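Local coordinates for protein 5-cytosine DNA methyltransferase (PDB 3QV2) that probably transfers methyl groups from S-adenosyl-L-methionine to carbon 5 of cytosine in DNA or tRNA, at residues P117-I120 against N121-H125; S137-F140 against K141-N145; S194-S197 against N198-N202; Y208-P211 against S212-L216; C311-I314 against A315-E319. All coordinates share one frame; numbering follows the deposited sequence.

Interaction 1: residues P117-I120 against N121-H125; sequences PYLI and NKPKH. With SO4 (sulfate ion), chain D.
The flat amide of Asn121 lies against the CG2 branch of Ile120: OD1 is 3.9 Å from the CG2 methyl of Ile120, while ND2 of Asn121 approaches the Ile120 carbonyl oxygen at 3.5 Å with an angle too poor for a hydrogen bond. With chi1 at -62°, CG of Asn121 sits beside its own backbone N, which keeps the amide close to the preceding peptide. Earlier in the loop, one face of the Tyr118 ring is met by CB of Pro117, offset toward the rim.

On the inner side, the CD1 methyl of Leu119 reaches CD of Pro123 at 3.8 Å, the two side chains crossing at about a right angle. Trp80 of strand 79-82 touches both of them, and Leu119 also rests on helix 69-74. No direct hydrogen bond joins 117-120 to 121-125. A single water does that work, donating to Ile120 O at 2.9 Å. It accepts from both Lys122 N and Lys122 NZ, so the long lysine chain folds back to the loop it springs from. Further on, Lys124 bends at its last torsion and gives NZ to sulfate O2 at 3.0 Å, with a weaker bond to O3; Lys9 and Asn78 also bond to this sulfate, probably an ion from the crystallisation liquor. This is a water-bridged surface turn in the connection from helix 106-115 to strand 125-130, an alpha-to-beta link of the Rossmann-like methyltransferase fold.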
loop_
_atom_site.group_PDB
_atom_site.type_symbol
_atom_site.label_atom_id
_atom_site.label_comp_id
_atom_site.label_asym_id
_atom_site.label_seq_id
_atom_site.Cartn_x
_atom_site.Cartn_y
_atom_site.Cartn_z
ATOM N N PRO A 117 -6.109 -16.912 -18.024
ATOM C CA PRO A 117 -7.020 -17.464 -19.034
ATOM C C PRO A 117 -6.904 -18.977 -19.208
ATOM O O PRO A 117 -7.724 -19.561 -19.915
ATOM C CB PRO A 117 -6.575 -16.768 -20.327
ATOM C CG PRO A 117 -5.810 -15.564 -19.880
ATOM C CD PRO A 117 -5.130 -15.989 -18.623
ATOM N N TYR A 118 -5.912 -19.601 -18.580
ATOM C CA TYR A 118 -5.662 -21.023 -18.801
ATOM C C TYR A 118 -5.839 -21.888 -17.555
ATOM O O TYR A 118 -5.800 -23.115 -17.637
ATOM C CB TYR A 118 -4.275 -21.234 -19.420
ATOM C CG TYR A 118 -4.100 -20.527 -20.745
ATOM C CD1 TYR A 118 -4.605 -21.074 -21.917
ATOM C CD2 TYR A 118 -3.436 -19.310 -20.823
ATOM C CE1 TYR A 118 -4.451 -20.428 -23.132
ATOM C CE2 TYR A 118 -3.277 -18.659 -22.031
ATOM C CZ TYR A 118 -3.786 -19.222 -23.181
ATOM O OH TYR A 118 -3.631 -18.579 -24.387
ATOM N N LEU A 119 -6.042 -21.252 -16.405
ATOM C CA LEU A 119 -6.286 -21.987 -15.168
ATOM C C LEU A 119 -7.571 -22.799 -15.263
ATOM O O LEU A 119 -8.562 -22.340 -15.829
ATOM C CB LEU A 119 -6.385 -21.026 -13.980
ATOM C CG LEU A 119 -5.129 -20.234 -13.613
ATOM C CD1 LEU A 119 -5.440 -19.219 -12.525
ATOM C CD2 LEU A 119 -4.022 -21.171 -13.173
ATOM N N ILE A 120 -7.547 -24.009 -14.713
ATOM C CA ILE A 120 -8.757 -24.812 -14.607
ATOM C C ILE A 120 -9.737 -24.091 -13.696
ATOM O O ILE A 120 -10.929 -24.001 -13.987
ATOM C CB ILE A 120 -8.467 -26.207 -14.024
ATOM C CG1 ILE A 120 -7.588 -27.015 -14.979
ATOM C CG2 ILE A 120 -9.768 -26.946 -13.750
ATOM C CD1 ILE A 120 -8.229 -27.272 -16.323
ATOM N N ASN A 121 -9.215 -23.568 -12.591
ATOM C CA ASN A 121 -10.017 -22.810 -11.645
ATOM C C ASN A 121 -9.510 -21.381 -11.485
ATOM O O ASN A 121 -8.569 -21.128 -10.735
ATOM C CB ASN A 121 -10.037 -23.508 -10.283
ATOM C CG ASN A 121 -10.655 -24.890 -10.348
ATOM O OD1 ASN A 121 -10.023 -25.884 -9.988
ATOM N ND2 ASN A 121 -11.898 -24.962 -10.811
ATOM N N LYS A 122 -10.132 -20.450 -12.201
ATOM C CA LYS A 122 -9.798 -19.040 -12.058
ATOM C C LYS A 122 -10.095 -18.598 -10.633
ATOM O O LYS A 122 -11.065 -19.059 -10.033
ATOM C CB LYS A 122 -10.608 -18.195 -13.043
ATOM C CG LYS A 122 -10.215 -18.388 -14.500
ATOM C CD LYS A 122 -11.023 -17.490 -15.427
ATOM C CE LYS A 122 -12.478 -17.926 -15.502
ATOM N NZ LYS A 122 -12.634 -19.243 -16.183
ATOM N N PRO A 123 -9.257 -17.705 -10.083
ATOM C CA PRO A 123 -9.502 -17.169 -8.740
ATOM C C PRO A 123 -10.876 -16.513 -8.671
ATOM O O PRO A 123 -11.213 -15.706 -9.536
ATOM C CB PRO A 123 -8.396 -16.120 -8.568
ATOM C CG PRO A 123 -7.907 -15.829 -9.953
ATOM C CD PRO A 123 -8.064 -17.110 -10.705
ATOM N N LYS A 124 -11.661 -16.868 -7.661
ATOM C CA LYS A 124 -13.015 -16.339 -7.529
ATOM C C LYS A 124 -13.026 -14.880 -7.075
ATOM O O LYS A 124 -14.037 -14.192 -7.206
ATOM C CB LYS A 124 -13.838 -17.204 -6.572
ATOM C CG LYS A 124 -13.996 -18.646 -7.035
ATOM C CD LYS A 124 -14.774 -19.474 -6.026
ATOM C CE LYS A 124 -14.908 -20.917 -6.488
ATOM N NZ LYS A 124 -13.577 -21.542 -6.728
ATOM N N HIS A 125 -11.900 -14.416 -6.542
ATOM C CA HIS A 125 -11.765 -13.025 -6.122
ATOM C C HIS A 125 -10.382 -12.487 -6.463
ATOM O O HIS A 125 -9.372 -13.154 -6.235
ATOM C CB HIS A 125 -12.027 -12.876 -4.621
ATOM C CG HIS A 125 -13.421 -13.240 -4.211
ATOM N ND1 HIS A 125 -13.800 -14.536 -3.933
ATOM C CD2 HIS A 125 -14.526 -12.479 -4.037
ATOM C CE1 HIS A 125 -15.079 -14.557 -3.603
ATOM N NE2 HIS A 125 -15.544 -13.322 -3.659
HETATM S S SO4 D . -12.257 -23.412 -3.952
HETATM O O1 SO4 D . -10.828 -23.305 -4.229
HETATM O O2 SO4 D . -12.850 -22.082 -3.849
HETATM O O3 SO4 D . -12.898 -24.144 -5.043
HETATM O O4 SO4 D . -12.452 -24.124 -2.693
HETATM O O HOH W 1 -12.192 -21.422 -14.279
#

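Interaction 2: residues S137-F140 against K141-N145; sequences SLVF and KEIYN
Phe140 and Tyr144 stand one turn apart at the capped N-terminal end of helix 138-149, where Ser137 is the N-cap. Both aromatic side chains carry CG anti to the backbone N (chi1 178° for Phe140, -177° for Tyr144). The rings do not stack: CB of Tyr144 lies over one face of the Phe140 ring, toward its rim, and Phe140 CZ comes to the edge of the tyrosine ring, 4.1 Å from CD1. Tyr173 meets the Phe140 ring edge-to-face from outside.

Another face of the helix is aliphatic. Val139 and Ile143 lie side by side and point the same way, CG1 of the valine 4.0 Å from CD1 of the isoleucine, and both pack on helix 106-115. Glu142 runs out extended, which takes its carboxylate to a salt bridge with Arg113 of that same helix.

The usual i to i+4 backbone bonds run from Lys141 to Tyr144, the shortest from Tyr144 N to Phe140 O at 2.6 Å. At the cap, the Ser137 hydroxyl also bonds to Phe134 O, while its OG accepts from Phe140 N at 3.0 Å in a nearly straight bond, N-H...O angle 165°.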
loop_
_atom_site.group_PDB
_atom_site.type_symbol
_atom_site.label_atom_id
_atom_site.label_comp_id
_atom_site.label_asym_id
_atom_site.label_seq_id
_atom_site.Cartn_x
_atom_site.Cartn_y
_atom_site.Cartn_z
ATOM N N SER A 137 -3.768 3.468 -17.724
ATOM C CA SER A 137 -2.647 2.836 -18.413
ATOM C C SER A 137 -3.104 1.852 -19.483
ATOM O O SER A 137 -4.195 1.286 -19.395
ATOM C CB SER A 137 -1.730 2.122 -17.415
ATOM O OG SER A 137 -2.387 1.021 -16.814
ATOM N N LEU A 138 -2.264 1.655 -20.493
ATOM C CA LEU A 138 -2.522 0.647 -21.511
ATOM C C LEU A 138 -2.423 -0.736 -20.884
ATOM O O LEU A 138 -3.057 -1.685 -21.344
ATOM C CB LEU A 138 -1.524 0.774 -22.663
ATOM C CG LEU A 138 -1.660 2.016 -23.545
ATOM C CD1 LEU A 138 -0.495 2.118 -24.523
ATOM C CD2 LEU A 138 -2.994 2.004 -24.280
ATOM N N VAL A 139 -1.622 -0.841 -19.829
ATOM C CA VAL A 139 -1.463 -2.099 -19.112
ATOM C C VAL A 139 -2.783 -2.560 -18.508
ATOM O O VAL A 139 -3.206 -3.696 -18.718
ATOM C CB VAL A 139 -0.411 -1.987 -17.993
ATOM C CG1 VAL A 139 -0.450 -3.224 -17.101
ATOM C CG2 VAL A 139 0.975 -1.778 -18.585
ATOM N N PHE A 140 -3.434 -1.680 -17.756
ATOM C CA PHE A 140 -4.702 -2.034 -17.128
ATOM C C PHE A 140 -5.832 -2.155 -18.143
ATOM O O PHE A 140 -6.735 -2.975 -17.976
ATOM C CB PHE A 140 -5.089 -1.037 -16.035
ATOM C CG PHE A 140 -6.409 -1.342 -15.390
ATOM C CD1 PHE A 140 -7.503 -0.515 -15.586
ATOM C CD2 PHE A 140 -6.560 -2.473 -14.605
ATOM C CE1 PHE A 140 -8.718 -0.802 -14.996
ATOM C CE2 PHE A 140 -7.773 -2.766 -14.015
ATOM C CZ PHE A 140 -8.853 -1.929 -14.210
ATOM N N LYS A 141 -5.786 -1.337 -19.189
ATOM C CA LYS A 141 -6.779 -1.421 -20.253
ATOM C C LYS A 141 -6.847 -2.851 -20.774
ATOM O O LYS A 141 -7.927 -3.391 -21.011
ATOM C CB LYS A 141 -6.437 -0.465 -21.398
ATOM C CG LYS A 141 -7.362 -0.599 -22.597
ATOM C CD LYS A 141 -6.902 0.268 -23.756
ATOM C CE LYS A 141 -7.736 0.017 -25.004
ATOM N NZ LYS A 141 -9.169 0.374 -24.807
ATOM N N GLU A 142 -5.678 -3.462 -20.938
ATOM C CA GLU A 142 -5.585 -4.835 -21.416
ATOM C C GLU A 142 -6.021 -5.821 -20.336
ATOM O O GLU A 142 -6.748 -6.774 -20.615
ATOM C CB GLU A 142 -4.157 -5.140 -21.875
ATOM C CG GLU A 142 -3.980 -6.505 -22.517
ATOM C CD GLU A 142 -2.578 -6.711 -23.058
ATOM O OE1 GLU A 142 -1.800 -5.734 -23.082
ATOM O OE2 GLU A 142 -2.255 -7.848 -23.459
ATOM N N ILE A 143 -5.574 -5.588 -19.105
ATOM C CA ILE A 143 -5.969 -6.430 -17.981
ATOM C C ILE A 143 -7.486 -6.423 -17.807
ATOM O O ILE A 143 -8.094 -7.460 -17.539
ATOM C CB ILE A 143 -5.290 -5.980 -16.670
ATOM C CG1 ILE A 143 -3.792 -6.292 -16.709
ATOM C CG2 ILE A 143 -5.941 -6.656 -15.474
ATOM C CD1 ILE A 143 -3.035 -5.815 -15.488
ATOM N N TYR A 144 -8.091 -5.250 -17.971
ATOM C CA TYR A 144 -9.538 -5.109 -17.871
ATOM C C TYR A 144 -10.233 -5.966 -18.923
ATOM O O TYR A 144 -11.158 -6.715 -18.612
ATOM C CB TYR A 144 -9.948 -3.642 -18.027
ATOM C CG TYR A 144 -11.433 -3.395 -17.872
ATOM C CD1 TYR A 144 -11.985 -3.115 -16.629
ATOM C CD2 TYR A 144 -12.282 -3.439 -18.970
ATOM C CE1 TYR A 144 -13.341 -2.889 -16.482
ATOM C CE2 TYR A 144 -13.639 -3.214 -18.834
ATOM C CZ TYR A 144 -14.163 -2.939 -17.588
ATOM O OH TYR A 144 -15.513 -2.715 -17.442
ATOM N N ASN A 145 -9.779 -5.853 -20.167
ATOM C CA ASN A 145 -10.326 -6.655 -21.257
ATOM C C ASN A 145 -10.201 -8.151 -20.986
ATOM O O ASN A 145 -11.151 -8.905 -21.186
ATOM C CB ASN A 145 -9.650 -6.300 -22.584
ATOM C CG ASN A 145 -10.086 -4.949 -23.120
ATOM O OD1 ASN A 145 -11.243 -4.553 -22.973
ATOM N ND2 ASN A 145 -9.159 -4.234 -23.746
#

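Interaction 3: residues S194-S197 against N198-N202; sequences SMIS and NYLDN
Side-chain hydrogen bonds tie Ser194 and Met195 to Asn198 and Tyr199. The hydroxyls of Ser194 and Tyr199 meet at 2.9 Å between OG and OH, at the edge of the tyrosine ring. Asn198 turns its amide back with CG beside the backbone N (chi1 -62°), and OD1 takes the Met195 N-H at 2.8 Å in an almost straight bond of 170°. As Asn198 N also donates to Met195 O at 3.0 Å, the two residues clasp each other through two bonds of opposite direction.

The backbone continues with two more i to i+3 bonds, Tyr199 N to Ile196 O and Leu200 N to Ser197 O, both 3.2 Å. In all three the donor lies well above the carbonyl plane, as goes with i to i+3 bonding.

Leu200 supplies van der Waals contacts: its CG sits 3.3 Å from Ile196 O, and its CD2 reaches CG2 of Ile196 at 4.3 Å. Met195 O and Ile196 O both lie at the edge of the Tyr199 ring, which also touches Ile166, Pro167 and Ile282. The first turn begins at Met195, whose N-H Asn198 accepts, the backward half of a capping box; consecutive i to i+3 turns follow in the long connection from strand 172-178 to helix 212-218, packed beside helix 276-282.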
loop_
_atom_site.group_PDB
_atom_site.type_symbol
_atom_site.label_atom_id
_atom_site.label_comp_id
_atom_site.label_asym_id
_atom_site.label_seq_id
_atom_site.Cartn_x
_atom_site.Cartn_y
_atom_site.Cartn_z
ATOM N N SER A 194 -10.054 9.685 15.009
ATOM C CA SER A 194 -8.661 9.705 15.414
ATOM C C SER A 194 -7.976 10.958 14.888
ATOM O O SER A 194 -8.369 11.506 13.859
ATOM C CB SER A 194 -7.936 8.461 14.900
ATOM O OG SER A 194 -7.868 8.467 13.484
ATOM N N MET A 195 -6.956 11.407 15.608
ATOM C CA MET A 195 -6.148 12.535 15.176
ATOM C C MET A 195 -4.718 12.050 14.980
ATOM O O MET A 195 -4.398 10.904 15.294
ATOM C CB MET A 195 -6.189 13.656 16.218
ATOM C CG MET A 195 -6.567 15.023 15.659
ATOM S SD MET A 195 -8.280 15.124 15.101
ATOM C CE MET A 195 -9.157 14.893 16.646
ATOM N N ILE A 196 -3.860 12.918 14.454
ATOM C CA ILE A 196 -2.452 12.583 14.280
ATOM C C ILE A 196 -1.858 12.151 15.616
ATOM O O ILE A 196 -0.915 11.360 15.667
ATOM C CB ILE A 196 -1.655 13.778 13.732
ATOM C CG1 ILE A 196 -2.280 14.291 12.432
ATOM C CG2 ILE A 196 -0.195 13.399 13.518
ATOM C CD1 ILE A 196 -1.495 15.409 11.788
ATOM N N SER A 197 -2.431 12.676 16.694
ATOM C CA SER A 197 -1.981 12.366 18.047
ATOM C C SER A 197 -1.941 10.861 18.305
ATOM O O SER A 197 -0.999 10.351 18.908
ATOM C CB SER A 197 -2.900 13.039 19.072
ATOM O OG SER A 197 -3.185 14.381 18.709
ATOM N N ASN A 198 -2.968 10.156 17.837
ATOM C CA ASN A 198 -3.134 8.732 18.127
ATOM C C ASN A 198 -2.025 7.829 17.584
ATOM O O ASN A 198 -1.891 6.682 18.009
ATOM C CB ASN A 198 -4.495 8.240 17.621
ATOM C CG ASN A 198 -5.659 8.932 18.308
ATOM O OD1 ASN A 198 -6.130 9.976 17.855
ATOM N ND2 ASN A 198 -6.132 8.349 19.404
ATOM N N TYR A 199 -1.232 8.342 16.652
ATOM C CA TYR A 199 -0.239 7.515 15.974
ATOM C C TYR A 199 1.190 7.828 16.404
ATOM O O TYR A 199 2.135 7.166 15.974
ATOM C CB TYR A 199 -0.374 7.670 14.459
ATOM C CG TYR A 199 -1.780 7.447 13.940
ATOM C CD1 TYR A 199 -2.709 8.480 13.925
ATOM C CD2 TYR A 199 -2.177 6.203 13.465
ATOM C CE1 TYR A 199 -3.994 8.281 13.454
ATOM C CE2 TYR A 199 -3.459 5.995 12.990
ATOM C CZ TYR A 199 -4.362 7.039 12.988
ATOM O OH TYR A 199 -5.642 6.844 12.519
ATOM N N LEU A 200 1.346 8.832 17.259
ATOM C CA LEU A 200 2.669 9.300 17.657
ATOM C C LEU A 200 3.307 8.426 18.731
ATOM O O LEU A 200 2.678 8.120 19.742
ATOM C CB LEU A 200 2.577 10.734 18.174
ATOM C CG LEU A 200 2.013 11.774 17.207
ATOM C CD1 LEU A 200 1.809 13.110 17.909
ATOM C CD2 LEU A 200 2.928 11.932 16.004
ATOM N N ASP A 201 4.559 8.030 18.509
ATOM C CA ASP A 201 5.367 7.456 19.574
ATOM C C ASP A 201 5.567 8.535 20.630
ATOM O O ASP A 201 5.445 9.726 20.338
ATOM C CB ASP A 201 6.719 6.982 19.048
ATOM C CG ASP A 201 6.591 5.965 17.937
ATOM O OD1 ASP A 201 5.522 5.331 17.816
ATOM O OD2 ASP A 201 7.570 5.791 17.182
ATOM N N ASN A 202 5.885 8.131 21.853
ATOM C CA ASN A 202 5.901 9.083 22.962
ATOM C C ASN A 202 7.278 9.421 23.532
ATOM O O ASN A 202 7.379 10.223 24.461
ATOM C CB ASN A 202 4.953 8.630 24.078
ATOM C CG ASN A 202 5.209 7.204 24.511
ATOM O OD1 ASN A 202 4.455 6.293 24.169
ATOM N ND2 ASN A 202 6.281 7.000 25.266
#

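Interaction 4: residues Y208-P211 against S212-L216; sequences YSIP and SDLIL
Ile210 has chi1 at -36°, CG1 beside the backbone N, which puts CG2 roughly anti to that N and toward Leu214 and Ile215. Leu214 brings CD2 to 3.8 Å from Ile210 CG2, the two chains meeting at a slant. Ile215 comes at about a right angle and lays CG1 3.8 Å from that same methyl. Tyr273 and Leu266 cover this apolar cluster from loops beyond.

Pro211 is the N-cap, and its carbonyl starts the helix: Ile215 N donates to Pro211 O at 3.1 Å, in the carbonyl plane. Asp213 places CG between its backbone N and carbonyl carbon, turning OD1 back to 3.1 Å from Pro211 CB; a carboxylate in this first turn should interact favourably with the helix dipole. The residue before the cap packing on the fourth after it, Ile210 on Ile215, is a hydrophobic staple at the start of helix 212-218.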
loop_
_atom_site.group_PDB
_atom_site.type_symbol
_atom_site.label_atom_id
_atom_site.label_comp_id
_atom_site.label_asym_id
_atom_site.label_seq_id
_atom_site.Cartn_x
_atom_site.Cartn_y
_atom_site.Cartn_z
ATOM N N TYR A 208 15.946 11.656 15.161
ATOM C CA TYR A 208 14.886 11.767 14.165
ATOM C C TYR A 208 14.551 13.218 13.831
ATOM O O TYR A 208 13.894 13.495 12.826
ATOM C CB TYR A 208 13.626 11.027 14.626
ATOM C CG TYR A 208 13.703 9.522 14.481
ATOM C CD1 TYR A 208 13.951 8.708 15.578
ATOM C CD2 TYR A 208 13.528 8.916 13.242
ATOM C CE1 TYR A 208 14.021 7.331 15.446
ATOM C CE2 TYR A 208 13.598 7.542 13.100
ATOM C CZ TYR A 208 13.844 6.755 14.206
ATOM O OH TYR A 208 13.912 5.388 14.064
ATOM N N SER A 209 15.006 14.139 14.673
ATOM C CA SER A 209 14.756 15.560 14.456
ATOM C C SER A 209 15.534 16.085 13.253
ATOM O O SER A 209 16.652 15.645 12.984
ATOM C CB SER A 209 15.097 16.369 15.711
ATOM O OG SER A 209 16.431 16.132 16.126
ATOM N N ILE A 210 14.933 17.026 12.533
ATOM C CA ILE A 210 15.560 17.605 11.352
ATOM C C ILE A 210 16.800 18.403 11.739
ATOM O O ILE A 210 16.727 19.296 12.584
ATOM C CB ILE A 210 14.592 18.546 10.607
ATOM C CG1 ILE A 210 13.160 18.006 10.664
ATOM C CG2 ILE A 210 15.041 18.743 9.167
ATOM C CD1 ILE A 210 12.960 16.713 9.907
ATOM N N PRO A 211 17.947 18.081 11.121
ATOM C CA PRO A 211 19.190 18.824 11.352
ATOM C C PRO A 211 19.011 20.311 11.045
ATOM O O PRO A 211 18.318 20.664 10.090
ATOM C CB PRO A 211 20.164 18.187 10.355
ATOM C CG PRO A 211 19.627 16.809 10.132
ATOM C CD PRO A 211 18.135 16.961 10.184
ATOM N N SER A 212 19.632 21.168 11.849
ATOM C CA SER A 212 19.482 22.611 11.693
ATOM C C SER A 212 19.904 23.104 10.311
ATOM O O SER A 212 19.256 23.974 9.731
ATOM C CB SER A 212 20.267 23.354 12.775
ATOM O OG SER A 212 19.730 23.087 14.059
ATOM N N ASP A 213 20.991 22.546 9.787
ATOM C CA ASP A 213 21.498 22.960 8.484
ATOM C C ASP A 213 20.485 22.668 7.382
ATOM O O ASP A 213 20.327 23.453 6.447
ATOM C CB ASP A 213 22.833 22.280 8.173
ATOM C CG ASP A 213 22.688 20.790 7.934
ATOM O OD1 ASP A 213 22.006 20.117 8.734
ATOM O OD2 ASP A 213 23.256 20.295 6.938
ATOM N N LEU A 214 19.802 21.534 7.498
ATOM C CA LEU A 214 18.783 21.155 6.528
ATOM C C LEU A 214 17.582 22.093 6.614
ATOM O O LEU A 214 17.004 22.471 5.595
ATOM C CB LEU A 214 18.344 19.707 6.755
ATOM C CG LEU A 214 17.273 19.168 5.805
ATOM C CD1 LEU A 214 17.669 19.412 4.354
ATOM C CD2 LEU A 214 17.015 17.688 6.063
ATOM N N ILE A 215 17.215 22.469 7.836
ATOM C CA ILE A 215 16.107 23.391 8.053
ATOM C C ILE A 215 16.377 24.741 7.398
ATOM O O ILE A 215 15.502 25.319 6.755
ATOM C CB ILE A 215 15.848 23.620 9.554
ATOM C CG1 ILE A 215 15.372 22.330 10.221
ATOM C CG2 ILE A 215 14.824 24.724 9.756
ATOM C CD1 ILE A 215 15.028 22.496 11.687
ATOM N N LEU A 216 17.597 25.238 7.568
ATOM C CA LEU A 216 17.968 26.553 7.060
ATOM C C LEU A 216 18.069 26.580 5.538
ATOM O O LEU A 216 18.051 27.650 4.930
ATOM C CB LEU A 216 19.286 27.017 7.681
ATOM C CG LEU A 216 19.273 27.247 9.194
ATOM C CD1 LEU A 216 20.646 27.679 9.688
ATOM C CD2 LEU A 216 18.220 28.279 9.564
#

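Interaction 5: residues C311-I314 against A315-E319; sequences CFVI and AQLME
Met318 N donates to Ile314 O at 2.8 Å and Ala315 N to Cys311 O at 2.9 Å; with Leu317 N to Val313 O, at 3.2 Å and in the carbonyl plane, they are regular i to i+4 bonds of helix 311-321. Val313 O has a second, weak donor in Gln316 N. The amide of Gln316, on an extended chain, leaves the helix altogether: its NE2 is held by two acceptors, His189 O and Glu191 OE1, which ties this turn to the chain after strand 172-178.

Packing is carried by two pairs one turn apart. Val313 and Leu317 run side by side in the same direction, CG1 to CD1 3.9 Å. Ile314 and Met318 do likewise: the CG2 methyl of Ile314, anti to the backbone N, faces the tip of the extended methionine, and its 3.4 Å to Met318 CE is tighter than usual van der Waals contact. SD of Met318 lies 3.8 Å from that methyl. On a further side, CB of Ala315 fits 3.2 Å from Cys311 O.

Phe127 of strand 125-130 touches Ile314, Leu317 and Met318, while Tyr174 takes Val313, Ile314 and Leu317, so the aliphatic face lies on the central sheet. The side chain of Cys311, about 4 Å from Gly22 of the S-adenosyl-L-homocysteine site at the nearest atoms, packs on helix 22-29. The chemistry implies a buried helix seated on the sheet by apolar carbon contacts, while Gln316 NE2 and Glu319 OE2, the latter on Ser31 N, take polar partners outside it.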
loop_
_atom_site.group_PDB
_atom_site.type_symbol
_atom_site.label_atom_id
_atom_site.label_comp_id
_atom_site.label_asym_id
_atom_site.label_seq_id
_atom_site.Cartn_x
_atom_site.Cartn_y
_atom_site.Cartn_z
ATOM N N CYS A 311 -3.813 -0.108 4.942
ATOM C CA CYS A 311 -4.593 -1.263 5.366
ATOM C C CYS A 311 -6.007 -0.860 5.764
ATOM O O CYS A 311 -6.952 -1.623 5.575
ATOM C CB CYS A 311 -3.902 -1.984 6.524
ATOM S SG CYS A 311 -2.245 -2.584 6.130
ATOM N N PHE A 312 -6.142 0.344 6.312
ATOM C CA PHE A 312 -7.452 0.877 6.672
ATOM C C PHE A 312 -8.406 0.843 5.484
ATOM O O PHE A 312 -9.489 0.266 5.560
ATOM C CB PHE A 312 -7.332 2.312 7.193
ATOM C CG PHE A 312 -6.776 2.413 8.585
ATOM C CD1 PHE A 312 -7.514 1.973 9.672
ATOM C CD2 PHE A 312 -5.527 2.964 8.809
ATOM C CE1 PHE A 312 -7.009 2.068 10.956
ATOM C CE2 PHE A 312 -5.018 3.063 10.090
ATOM C CZ PHE A 312 -5.760 2.613 11.164
ATOM N N VAL A 313 -7.992 1.469 4.386
ATOM C CA VAL A 313 -8.821 1.572 3.190
ATOM C C VAL A 313 -9.084 0.211 2.555
ATOM O O VAL A 313 -10.228 -0.137 2.256
ATOM C CB VAL A 313 -8.172 2.492 2.138
ATOM C CG1 VAL A 313 -8.996 2.504 0.863
ATOM C CG2 VAL A 313 -8.011 3.900 2.691
ATOM N N ILE A 314 -8.018 -0.555 2.347
ATOM C CA ILE A 314 -8.127 -1.849 1.686
ATOM C C ILE A 314 -9.023 -2.812 2.461
ATOM O O ILE A 314 -9.724 -3.632 1.868
ATOM C CB ILE A 314 -6.743 -2.490 1.467
ATOM C CG1 ILE A 314 -5.878 -1.591 0.582
ATOM C CG2 ILE A 314 -6.888 -3.866 0.842
ATOM C CD1 ILE A 314 -4.516 -2.171 0.272
ATOM N N ALA A 315 -9.002 -2.707 3.785
ATOM C CA ALA A 315 -9.838 -3.556 4.627
ATOM C C ALA A 315 -11.308 -3.386 4.267
ATOM O O ALA A 315 -12.041 -4.365 4.131
ATOM C CB ALA A 315 -9.611 -3.244 6.096
ATOM N N GLN A 316 -11.735 -2.137 4.110
ATOM C CA GLN A 316 -13.124 -1.850 3.773
ATOM C C GLN A 316 -13.478 -2.311 2.362
ATOM O O GLN A 316 -14.573 -2.822 2.126
ATOM C CB GLN A 316 -13.427 -0.358 3.931
ATOM C CG GLN A 316 -13.362 0.139 5.363
ATOM C CD GLN A 316 -14.057 1.472 5.547
ATOM O OE1 GLN A 316 -14.888 1.869 4.731
ATOM N NE2 GLN A 316 -13.719 2.173 6.624
ATOM N N LEU A 317 -12.550 -2.131 1.429
ATOM C CA LEU A 317 -12.788 -2.502 0.038
ATOM C C LEU A 317 -12.821 -4.016 -0.148
ATOM O O LEU A 317 -13.564 -4.531 -0.982
ATOM C CB LEU A 317 -11.735 -1.869 -0.874
ATOM C CG LEU A 317 -11.687 -0.340 -0.826
ATOM C CD1 LEU A 317 -10.635 0.193 -1.778
ATOM C CD2 LEU A 317 -13.054 0.245 -1.150
ATOM N N MET A 318 -12.011 -4.726 0.630
ATOM C CA MET A 318 -12.000 -6.183 0.580
ATOM C C MET A 318 -13.309 -6.749 1.117
ATOM O O MET A 318 -13.847 -7.712 0.572
ATOM C CB MET A 318 -10.817 -6.747 1.365
ATOM C CG MET A 318 -9.472 -6.583 0.674
ATOM S SD MET A 318 -8.142 -7.394 1.581
ATOM C CE MET A 318 -6.790 -7.251 0.413
ATOM N N GLU A 319 -13.815 -6.145 2.187
ATOM C CA GLU A 319 -15.092 -6.551 2.759
ATOM C C GLU A 319 -16.190 -6.460 1.704
ATOM O O GLU A 319 -17.128 -7.259 1.695
ATOM C CB GLU A 319 -15.437 -5.683 3.971
ATOM C CG GLU A 319 -14.498 -5.878 5.153
ATOM C CD GLU A 319 -14.632 -4.786 6.196
ATOM O OE1 GLU A 319 -15.440 -3.857 5.990
ATOM O OE2 GLU A 319 -13.925 -4.858 7.222
#

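In the fold
Along the chain the five local contacts follow one another without overlap. Interactions 1, 2 and 5 belong to the Rossmann-like catalytic core with its six-stranded mixed sheet: interaction 1 leads into strand 125-130, interaction 2 opens the helix after that strand, and interaction 5 lies in helix 311-321. Interactions 3 and 4, with centres 22 Å apart, fall in and after the long loop following strand 172-178, probably in the smaller target-recognition region. Interactions 1 and 4 are the most distant, 53 Å between centres. Interaction 5, its nearest atoms about 7 Å from interaction 1 and about 4 Å from interaction 3, lies between, so its helix probably links the cofactor-binding core to the part that would meet the substrate.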